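Local coordinates for putative uncharacterized protein (Archaeoglobus fulgidus, PDB 3VU0), which is the C-terminal globular domain of the archaeal oligosaccharyltransferase AglB, a compact alpha/beta fold in which helices pack around a mixed four-stranded sheet, at residues W37-N42 / K102-P107; L94-E99 / D126-T131; L11-E16 / K151-V156. All coordinates share one frame; numbering follows the deposited sequence.

Contact 1: W37-N42 / K102-P107; sequences WWDYGN and KTKFIP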
loop_
_atom_site.group_PDB
_atom_site.type_symbol
_atom_site.label_atom_id
_atom_site.label_comp_id
_atom_site.label_asym_id
_atom_site.label_seq_id
_atom_site.Cartn_x
_atom_site.Cartn_y
_atom_site.Cartn_z
ATOM N N TRP A 37 -3.356 0.835 2.675
ATOM C CA TRP A 37 -4.616 1.463 2.287
ATOM C C TRP A 37 -5.457 1.577 3.562
ATOM O O TRP A 37 -5.362 0.728 4.447
ATOM C CB TRP A 37 -5.335 0.606 1.243
ATOM C CG TRP A 37 -6.513 1.293 0.598
ATOM C CD1 TRP A 37 -7.712 0.723 0.287
ATOM C CD2 TRP A 37 -6.594 2.660 0.171
ATOM N NE1 TRP A 37 -8.536 1.647 -0.303
ATOM C CE2 TRP A 37 -7.878 2.844 -0.389
ATOM C CE3 TRP A 37 -5.710 3.746 0.205
ATOM C CZ2 TRP A 37 -8.301 4.076 -0.914
ATOM C CZ3 TRP A 37 -6.132 4.973 -0.318
ATOM C CH2 TRP A 37 -7.414 5.124 -0.869
ATOM N N TRP A 38 -6.295 2.605 3.653
ATOM C CA TRP A 38 -7.082 2.806 4.864
ATOM C C TRP A 38 -8.005 1.659 5.281
ATOM O O TRP A 38 -8.292 1.504 6.466
ATOM C CB TRP A 38 -7.877 4.119 4.779
ATOM C CG TRP A 38 -9.029 4.084 3.844
ATOM C CD1 TRP A 38 -9.002 4.288 2.494
ATOM C CD2 TRP A 38 -10.388 3.804 4.183
ATOM N NE1 TRP A 38 -10.267 4.153 1.970
ATOM C CE2 TRP A 38 -11.137 3.854 2.987
ATOM C CE3 TRP A 38 -11.049 3.516 5.386
ATOM C CZ2 TRP A 38 -12.517 3.624 2.956
ATOM C CZ3 TRP A 38 -12.427 3.287 5.355
ATOM C CH2 TRP A 38 -13.142 3.344 4.145
ATOM N N ASP A 39 -8.456 0.848 4.329
ATOM C CA ASP A 39 -9.332 -0.276 4.655
ATOM C C ASP A 39 -8.733 -1.233 5.689
ATOM O O ASP A 39 -9.461 -1.852 6.468
ATOM C CB ASP A 39 -9.658 -1.111 3.406
ATOM C CG ASP A 39 -10.506 -0.368 2.395
ATOM O OD1 ASP A 39 -11.178 0.615 2.770
ATOM O OD2 ASP A 39 -10.513 -0.794 1.223
ATOM N N TYR A 40 -7.410 -1.363 5.684
ATOM C CA TYR A 40 -6.727 -2.294 6.581
ATOM C C TYR A 40 -6.173 -1.672 7.858
ATOM O O TYR A 40 -5.610 -2.378 8.706
ATOM C CB TYR A 40 -5.577 -2.964 5.823
ATOM C CG TYR A 40 -5.903 -3.279 4.379
ATOM C CD1 TYR A 40 -6.937 -4.156 4.049
ATOM C CD2 TYR A 40 -5.174 -2.698 3.343
ATOM C CE1 TYR A 40 -7.238 -4.449 2.713
ATOM C CE2 TYR A 40 -5.463 -2.981 2.008
ATOM C CZ TYR A 40 -6.495 -3.857 1.701
ATOM O OH TYR A 40 -6.770 -4.143 0.381
ATOM N N GLY A 41 -6.329 -0.359 7.991
ATOM C CA GLY A 41 -5.811 0.344 9.152
ATOM C C GLY A 41 -6.147 -0.247 10.510
ATOM O O GLY A 41 -5.253 -0.467 11.331
ATOM N N ASN A 42 -7.431 -0.503 10.753
ATOM C CA ASN A 42 -7.864 -1.053 12.033
ATOM C C ASN A 42 -7.245 -2.407 12.347
ATOM O O ASN A 42 -6.964 -2.708 13.508
ATOM C CB ASN A 42 -9.394 -1.152 12.089
ATOM C CG ASN A 42 -10.060 0.211 12.166
ATOM O OD1 ASN A 42 -9.589 1.094 12.876
ATOM N ND2 ASN A 42 -11.161 0.383 11.446
ATOM N N LYS A 102 -12.125 -4.697 -12.297
ATOM C CA LYS A 102 -12.314 -4.508 -10.863
ATOM C C LYS A 102 -10.989 -4.408 -10.121
ATOM O O LYS A 102 -10.084 -5.214 -10.325
ATOM C CB LYS A 102 -13.127 -5.666 -10.277
ATOM C CG LYS A 102 -13.343 -5.568 -8.764
ATOM C CD LYS A 102 -13.902 -6.861 -8.200
ATOM C CE LYS A 102 -13.971 -6.817 -6.680
ATOM N NZ LYS A 102 -14.341 -8.145 -6.109
ATOM N N THR A 103 -10.882 -3.412 -9.251
ATOM C CA THR A 103 -9.670 -3.208 -8.468
ATOM C C THR A 103 -9.854 -2.025 -7.535
ATOM O O THR A 103 -10.573 -1.079 -7.859
ATOM C CB THR A 103 -8.453 -2.923 -9.371
ATOM O OG1 THR A 103 -7.335 -2.543 -8.556
ATOM C CG2 THR A 103 -8.761 -1.794 -10.350
ATOM N N LYS A 104 -9.213 -2.074 -6.375
ATOM C CA LYS A 104 -9.323 -0.964 -5.449
ATOM C C LYS A 104 -8.410 0.178 -5.886
ATOM O O LYS A 104 -8.351 1.220 -5.239
ATOM C CB LYS A 104 -8.998 -1.417 -4.023
ATOM C CG LYS A 104 -10.084 -2.313 -3.433
ATOM C CD LYS A 104 -9.804 -2.680 -1.988
ATOM C CE LYS A 104 -10.994 -3.400 -1.361
ATOM N NZ LYS A 104 -10.777 -3.612 0.099
ATOM N N PHE A 105 -7.701 -0.016 -6.997
ATOM C CA PHE A 105 -6.825 1.032 -7.507
ATOM C C PHE A 105 -7.679 2.217 -7.975
ATOM O O PHE A 105 -7.221 3.360 -7.992
ATOM C CB PHE A 105 -5.976 0.505 -8.671
ATOM C CG PHE A 105 -4.933 1.479 -9.152
ATOM C CD1 PHE A 105 -4.982 1.989 -10.447
ATOM C CD2 PHE A 105 -3.902 1.884 -8.310
ATOM C CE1 PHE A 105 -4.015 2.889 -10.899
ATOM C CE2 PHE A 105 -2.927 2.785 -8.749
ATOM C CZ PHE A 105 -2.984 3.289 -10.048
ATOM N N ILE A 106 -8.928 1.939 -8.346
ATOM C CA ILE A 106 -9.834 2.986 -8.812
ATOM C C ILE A 106 -10.115 3.989 -7.688
ATOM O O ILE A 106 -9.888 5.184 -7.853
ATOM C CB ILE A 106 -11.156 2.382 -9.357
ATOM C CG1 ILE A 106 -10.858 1.498 -10.574
ATOM C CG2 ILE A 106 -12.127 3.492 -9.764
ATOM C CD1 ILE A 106 -10.172 2.227 -11.718
ATOM N N PRO A 107 -10.611 3.519 -6.529
ATOM C CA PRO A 107 -10.862 4.491 -5.461
ATOM C C PRO A 107 -9.562 5.156 -5.004
ATOM O O PRO A 107 -9.561 6.316 -4.579
ATOM C CB PRO A 107 -11.527 3.651 -4.365
ATOM C CG PRO A 107 -11.050 2.255 -4.638
ATOM C CD PRO A 107 -11.091 2.179 -6.150
#
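A salt bridge joins D39 to K104, with K104 NZ 3.0 Å from D39 OD2. D39 belongs to the WWDYG signature of the oligosaccharyltransferase family, here W37 to G41, so the contact illustrates how a family motif is tied to a remote part of its fold. The ammonium group meets OD2 on the anti side of the carboxylate, 33° out of its plane, and the two side chains arrive from opposite directions. K104 can span the gap because its chain runs extended beyond CG. Its amino group also forms a salt bridge with E93, its stronger polar partner, whose OE1 hydrogen-bonds the hydroxyl of Y40 as well. The lysine is thus shared by two carboxylates, while Y40 OH, 4.1 Å from K104 NZ, joins the group through E93 rather than by a direct bond. On the lysine side, the backbone turns into helix 105-112, and T103 OG1 caps that turn by accepting from F105 N at 3.0 Å. Beside the charged group the packing is looser: the indole of W37 reaches P107, its CZ2 lying 4.4 Å from the P107 carbonyl carbon, and also touches I108 and I111 further along the same helix and A65 of helix 61-69. Inside the motif the groups are layered. W38 CD1 sits 3.4 Å above the plane of the W37 ring, and the other carboxylate oxygen of the salt-bridged aspartate, D39 OD1, lies 3.2 Å above the W38 ring, over its centre.

Contact 2: L94-E99 / D126-T131; sequences LTVKPE and DFFNKT
V96 lies over one face of the F128 ring, and the valine and the phenylalanine run antiparallel alongside one another. The touching branch is CG2, held 4.0 Å from the ring centroid and 28° off the ring normal, a CH-pi contact displaced toward the base of the ring: V96 CG2 is 3.6 Å from F128 CG. The valine's own backbone N sits above the same face, nearer the far rim, where F128 CZ is 3.7 Å away. This N is buried and has no polar partner in the model, so the pi face is what it meets. T95 adds to the cover on that side, its CB coming obliquely to F128 CZ at 3.7 Å, while its hydroxyl is engaged by the carbonyl of E92. The ring reaches the loop because F128 CG stands anti to the backbone N (chi1 169°), and F105 meets it edge-to-face from helix 105-112. On the backbone of the same residue, the carbonyl is gripped twice: T131 N bonds to F128 O at 3.0 Å, closing the turn, and T131 OG1 gives a bond of 2.9 Å to F128 O in the carbonyl plane, on a lone pair. The arrangement is a helix-to-helix connection: the chain leaves helix 121-128 by a type I beta turn, F128 to T131, whose last residue is the N-cap of helix 132-138.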
loop_
_atom_site.group_PDB
_atom_site.type_symbol
_atom_site.label_atom_id
_atom_site.label_comp_id
_atom_site.label_asym_id
_atom_site.label_seq_id
_atom_site.Cartn_x
_atom_site.Cartn_y
_atom_site.Cartn_z
ATOM N N LEU A 94 -5.482 -4.494 -4.424
ATOM C CA LEU A 94 -5.223 -3.081 -4.717
ATOM C C LEU A 94 -4.665 -2.894 -6.129
ATOM O O LEU A 94 -4.735 -1.806 -6.697
ATOM C CB LEU A 94 -4.200 -2.505 -3.734
ATOM C CG LEU A 94 -4.496 -2.522 -2.234
ATOM C CD1 LEU A 94 -3.353 -1.832 -1.486
ATOM C CD2 LEU A 94 -5.806 -1.821 -1.967
ATOM N N THR A 95 -4.103 -3.960 -6.683
ATOM C CA THR A 95 -3.494 -3.899 -8.002
ATOM C C THR A 95 -4.472 -4.110 -9.147
ATOM O O THR A 95 -5.569 -4.634 -8.963
ATOM C CB THR A 95 -2.375 -4.947 -8.136
ATOM O OG1 THR A 95 -2.952 -6.257 -8.116
ATOM C CG2 THR A 95 -1.381 -4.824 -6.981
ATOM N N VAL A 96 -4.059 -3.690 -10.336
ATOM C CA VAL A 96 -4.881 -3.850 -11.527
ATOM C C VAL A 96 -4.588 -5.240 -12.073
ATOM O O VAL A 96 -3.426 -5.623 -12.209
ATOM C CB VAL A 96 -4.530 -2.789 -12.589
ATOM C CG1 VAL A 96 -5.317 -3.043 -13.873
ATOM C CG2 VAL A 96 -4.847 -1.400 -12.048
ATOM N N LYS A 97 -5.639 -5.998 -12.366
ATOM C CA LYS A 97 -5.494 -7.353 -12.898
ATOM C C LYS A 97 -5.903 -7.380 -14.369
ATOM O O LYS A 97 -6.905 -6.782 -14.750
ATOM C CB LYS A 97 -6.359 -8.328 -12.091
ATOM N N PRO A 98 -5.139 -8.090 -15.213
ATOM C CA PRO A 98 -5.431 -8.181 -16.650
ATOM C C PRO A 98 -6.773 -8.825 -17.007
ATOM O O PRO A 98 -7.342 -8.543 -18.068
ATOM C CB PRO A 98 -4.266 -9.012 -17.195
ATOM C CG PRO A 98 -3.177 -8.819 -16.180
ATOM C CD PRO A 98 -3.925 -8.849 -14.878
ATOM N N GLU A 99 -7.271 -9.695 -16.132
ATOM C CA GLU A 99 -8.519 -10.400 -16.403
ATOM C C GLU A 99 -9.796 -9.677 -15.991
ATOM O O GLU A 99 -10.894 -10.169 -16.253
ATOM C CB GLU A 99 -8.505 -11.794 -15.754
ATOM C CG GLU A 99 -8.603 -11.789 -14.225
ATOM C CD GLU A 99 -7.251 -11.680 -13.541
ATOM O OE1 GLU A 99 -6.303 -11.157 -14.163
ATOM O OE2 GLU A 99 -7.139 -12.113 -12.369
ATOM N N ASP A 126 -1.689 1.529 -18.098
ATOM C CA ASP A 126 -0.372 2.116 -18.323
ATOM C C ASP A 126 0.035 2.993 -17.138
ATOM O O ASP A 126 1.190 2.979 -16.727
ATOM C CB ASP A 126 -0.352 2.938 -19.620
ATOM C CG ASP A 126 -0.493 2.071 -20.866
ATOM O OD1 ASP A 126 -0.264 0.842 -20.780
ATOM O OD2 ASP A 126 -0.821 2.623 -21.936
ATOM N N PHE A 127 -0.912 3.749 -16.592
ATOM C CA PHE A 127 -0.635 4.600 -15.432
ATOM C C PHE A 127 -0.239 3.715 -14.240
ATOM O O PHE A 127 0.779 3.954 -13.581
ATOM C CB PHE A 127 -1.870 5.430 -15.067
ATOM C CG PHE A 127 -1.713 6.219 -13.794
ATOM C CD1 PHE A 127 -0.786 7.248 -13.709
ATOM C CD2 PHE A 127 -2.464 5.903 -12.668
ATOM C CE1 PHE A 127 -0.607 7.955 -12.511
ATOM C CE2 PHE A 127 -2.293 6.600 -11.471
ATOM C CZ PHE A 127 -1.361 7.627 -11.394
ATOM N N PHE A 128 -1.039 2.689 -13.970
ATOM C CA PHE A 128 -0.749 1.776 -12.863
ATOM C C PHE A 128 0.660 1.192 -12.952
ATOM O O PHE A 128 1.375 1.105 -11.949
ATOM C CB PHE A 128 -1.756 0.622 -12.833
ATOM C CG PHE A 128 -1.372 -0.486 -11.892
ATOM C CD1 PHE A 128 -1.419 -0.295 -10.511
ATOM C CD2 PHE A 128 -0.904 -1.701 -12.386
ATOM C CE1 PHE A 128 -0.999 -1.297 -9.638
ATOM C CE2 PHE A 128 -0.481 -2.714 -11.520
ATOM C CZ PHE A 128 -0.527 -2.510 -10.146
ATOM N N ASN A 129 1.061 0.798 -14.152
ATOM C CA ASN A 129 2.368 0.193 -14.329
ATOM C C ASN A 129 3.562 1.095 -14.023
ATOM O O ASN A 129 4.688 0.616 -13.965
ATOM C CB ASN A 129 2.487 -0.401 -15.739
ATOM C CG ASN A 129 1.598 -1.628 -15.926
ATOM O OD1 ASN A 129 1.267 -2.319 -14.960
ATOM N ND2 ASN A 129 1.223 -1.910 -17.170
ATOM N N LYS A 130 3.316 2.384 -13.801
ATOM C CA LYS A 130 4.393 3.327 -13.484
ATOM C C LYS A 130 4.374 3.725 -12.004
ATOM O O LYS A 130 5.245 4.465 -11.542
ATOM C CB LYS A 130 4.247 4.608 -14.313
ATOM C CG LYS A 130 4.253 4.426 -15.820
ATOM C CD LYS A 130 3.858 5.731 -16.505
ATOM C CE LYS A 130 3.776 5.569 -18.012
ATOM N NZ LYS A 130 3.236 6.804 -18.650
ATOM N N THR A 131 3.388 3.234 -11.261
ATOM C CA THR A 131 3.255 3.611 -9.858
ATOM C C THR A 131 4.049 2.802 -8.837
ATOM O O THR A 131 4.546 1.711 -9.117
ATOM C CB THR A 131 1.782 3.569 -9.407
ATOM O OG1 THR A 131 1.358 2.204 -9.305
ATOM C CG2 THR A 131 0.892 4.307 -10.402
#

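Contact 3: L11-E16 / K151-V156; sequences LNWMKE and KNFGTV
W13 swings its indole toward F153 and K151 by holding CG anti to the backbone N (chi1 -172°), which carries the ring off the helix and presents one broad face to the strand. K151 answers with a chain bent at chi2 (71°), a kink that lays its methylenes over that face. A bound MES molecule, probably from the crystallisation liquor, lies near this lysine side chain. K151 CG stands 4.1 Å from the centroid of the five-membered ring, over the face, a CH-pi contact, and further out K151 CE comes within 3.8 Å of W13 NE1. F153 approaches the same face near the root of the side chain, its edge directed at the indole in an offset edge-to-face pair with planes at 63° and centroids 5.3 Å apart. A lysine and a phenylalanine thus share one face of the indole. The packing is snug there, W13 CB to F153 CZ being 3.4 Å. Beyond the ring the strand turns: N152 OD1 accepts from G154 N at 2.8 Å, making an Asx turn, and F153 N bonds to V156 O at 2.7 Å as the chain doubles back. Helix 5-17 rests on the end of the hairpin formed by strands 147-153 and 156-161, with F153 also touching E9 and A10 of the helix and I158 of the adjoining strand.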
loop_
_atom_site.group_PDB
_atom_site.type_symbol
_atom_site.label_atom_id
_atom_site.label_comp_id
_atom_site.label_asym_id
_atom_site.label_seq_id
_atom_site.Cartn_x
_atom_site.Cartn_y
_atom_site.Cartn_z
ATOM N N LEU A 11 -0.604 -10.386 9.865
ATOM C CA LEU A 11 -0.806 -9.608 11.080
ATOM C C LEU A 11 -0.085 -10.211 12.284
ATOM O O LEU A 11 0.506 -9.484 13.085
ATOM C CB LEU A 11 -2.307 -9.468 11.369
ATOM C CG LEU A 11 -3.096 -8.623 10.358
ATOM C CD1 LEU A 11 -4.593 -8.770 10.611
ATOM C CD2 LEU A 11 -2.679 -7.159 10.466
ATOM N N ASN A 12 -0.128 -11.535 12.409
ATOM C CA ASN A 12 0.545 -12.203 13.522
ATOM C C ASN A 12 2.053 -12.055 13.383
ATOM O O ASN A 12 2.766 -11.887 14.376
ATOM C CB ASN A 12 0.191 -13.694 13.573
ATOM C CG ASN A 12 -1.253 -13.937 13.964
ATOM O OD1 ASN A 12 -1.830 -13.194 14.760
ATOM N ND2 ASN A 12 -1.839 -14.996 13.417
ATOM N N TRP A 13 2.535 -12.124 12.145
ATOM C CA TRP A 13 3.959 -11.984 11.888
ATOM C C TRP A 13 4.426 -10.580 12.277
ATOM O O TRP A 13 5.434 -10.422 12.970
ATOM C CB TRP A 13 4.265 -12.233 10.404
ATOM C CG TRP A 13 5.740 -12.296 10.097
ATOM C CD1 TRP A 13 6.538 -13.408 10.118
ATOM C CD2 TRP A 13 6.596 -11.194 9.768
ATOM N NE1 TRP A 13 7.839 -13.064 9.821
ATOM C CE2 TRP A 13 7.902 -11.712 9.602
ATOM C CE3 TRP A 13 6.388 -9.818 9.595
ATOM C CZ2 TRP A 13 8.996 -10.901 9.276
ATOM C CZ3 TRP A 13 7.479 -9.008 9.270
ATOM C CH2 TRP A 13 8.765 -9.556 9.113
HETATM N N MSE A 14 3.703 -9.547 11.845
HETATM C CA MSE A 14 4.145 -8.204 12.192
HETATM C C MSE A 14 3.991 -7.886 13.672
HETATM O O MSE A 14 4.743 -7.074 14.217
HETATM C CB MSE A 14 3.480 -7.124 11.310
HETATM C CG MSE A 14 2.047 -7.340 10.860
HETATM SE SE MSE A 14 1.652 -6.213 9.284
HETATM C CE MSE A 14 1.931 -4.481 10.073
ATOM N N LYS A 15 3.047 -8.551 14.331
ATOM C CA LYS A 15 2.836 -8.327 15.753
ATOM C C LYS A 15 4.066 -8.734 16.558
ATOM O O LYS A 15 4.463 -8.042 17.496
ATOM C CB LYS A 15 1.630 -9.123 16.261
ATOM C CG LYS A 15 1.299 -8.841 17.724
ATOM C CD LYS A 15 0.109 -9.656 18.206
ATOM C CE LYS A 15 -0.285 -9.269 19.625
ATOM N NZ LYS A 15 -1.475 -10.035 20.091
ATOM N N GLU A 16 4.678 -9.855 16.191
ATOM C CA GLU A 16 5.842 -10.320 16.933
ATOM C C GLU A 16 7.201 -10.023 16.316
ATOM O O GLU A 16 8.227 -10.266 16.950
ATOM C CB GLU A 16 5.724 -11.823 17.201
ATOM C CG GLU A 16 5.637 -12.688 15.966
ATOM C CD GLU A 16 5.437 -14.157 16.308
ATOM O OE1 GLU A 16 6.302 -14.730 17.007
ATOM O OE2 GLU A 16 4.413 -14.736 15.880
ATOM N N LYS A 151 8.652 -9.610 3.783
ATOM C CA LYS A 151 7.963 -10.883 3.915
ATOM C C LYS A 151 6.799 -10.942 2.932
ATOM O O LYS A 151 6.060 -9.973 2.777
ATOM C CB LYS A 151 7.464 -11.046 5.353
ATOM C CG LYS A 151 7.367 -12.477 5.822
ATOM C CD LYS A 151 8.749 -13.093 6.019
ATOM C CE LYS A 151 8.627 -14.548 6.462
ATOM N NZ LYS A 151 9.963 -15.189 6.685
ATOM N N ASN A 152 6.650 -12.088 2.275
ATOM C CA ASN A 152 5.608 -12.300 1.278
ATOM C C ASN A 152 4.584 -13.319 1.783
ATOM O O ASN A 152 4.885 -14.506 1.893
ATOM C CB ASN A 152 6.260 -12.800 -0.017
ATOM C CG ASN A 152 5.267 -12.995 -1.143
ATOM O OD1 ASN A 152 4.062 -13.072 -0.921
ATOM N ND2 ASN A 152 5.777 -13.090 -2.364
ATOM N N PHE A 153 3.381 -12.844 2.096
ATOM C CA PHE A 153 2.314 -13.714 2.585
ATOM C C PHE A 153 1.289 -14.001 1.481
ATOM O O PHE A 153 0.090 -14.097 1.750
ATOM C CB PHE A 153 1.600 -13.064 3.771
ATOM C CG PHE A 153 2.515 -12.675 4.896
ATOM C CD1 PHE A 153 3.049 -13.639 5.743
ATOM C CD2 PHE A 153 2.838 -11.339 5.109
ATOM C CE1 PHE A 153 3.891 -13.275 6.794
ATOM C CE2 PHE A 153 3.679 -10.964 6.155
ATOM C CZ PHE A 153 4.206 -11.936 6.998
ATOM N N GLY A 154 1.760 -14.122 0.243
ATOM C CA GLY A 154 0.861 -14.409 -0.863
ATOM C C GLY A 154 0.161 -13.187 -1.432
ATOM O O GLY A 154 0.677 -12.537 -2.342
ATOM N N THR A 155 -1.024 -12.887 -0.906
ATOM C CA THR A 155 -1.797 -11.732 -1.349
ATOM C C THR A 155 -1.371 -10.494 -0.570
ATOM O O THR A 155 -1.655 -9.373 -0.978
ATOM C CB THR A 155 -3.313 -11.938 -1.116
ATOM O OG1 THR A 155 -3.538 -12.285 0.257
ATOM C CG2 THR A 155 -3.854 -13.042 -2.019
ATOM N N VAL A 156 -0.697 -10.710 0.557
ATOM C CA VAL A 156 -0.232 -9.622 1.411
ATOM C C VAL A 156 1.295 -9.592 1.485
ATOM O O VAL A 156 1.937 -10.602 1.781
ATOM C CB VAL A 156 -0.799 -9.761 2.846
ATOM C CG1 VAL A 156 -0.360 -8.579 3.702
ATOM C CG2 VAL A 156 -2.324 -9.831 2.796
#

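Overall arrangement
From the N terminus, helix 5-17 opens the widest loop, closed by contact 3 only when the chain reaches the hairpin of strand 147-153. Contacts 1 and 2 both nest inside it. Contact 1 ties the start of helix 41-46 to helix 105-112, but before its second segment arrives the chain has already passed 94-99, the first segment of contact 2, which closes later at 126-131, on helix 121-128 and the turn after it. The two loops therefore cross. They also touch, through T103 OG1 and T95 O 2.8 Å apart, probably hydrogen-bonded. Contact 3 stands apart, its centre about 18 Å from that of contact 1 and 23 Å from that of contact 2.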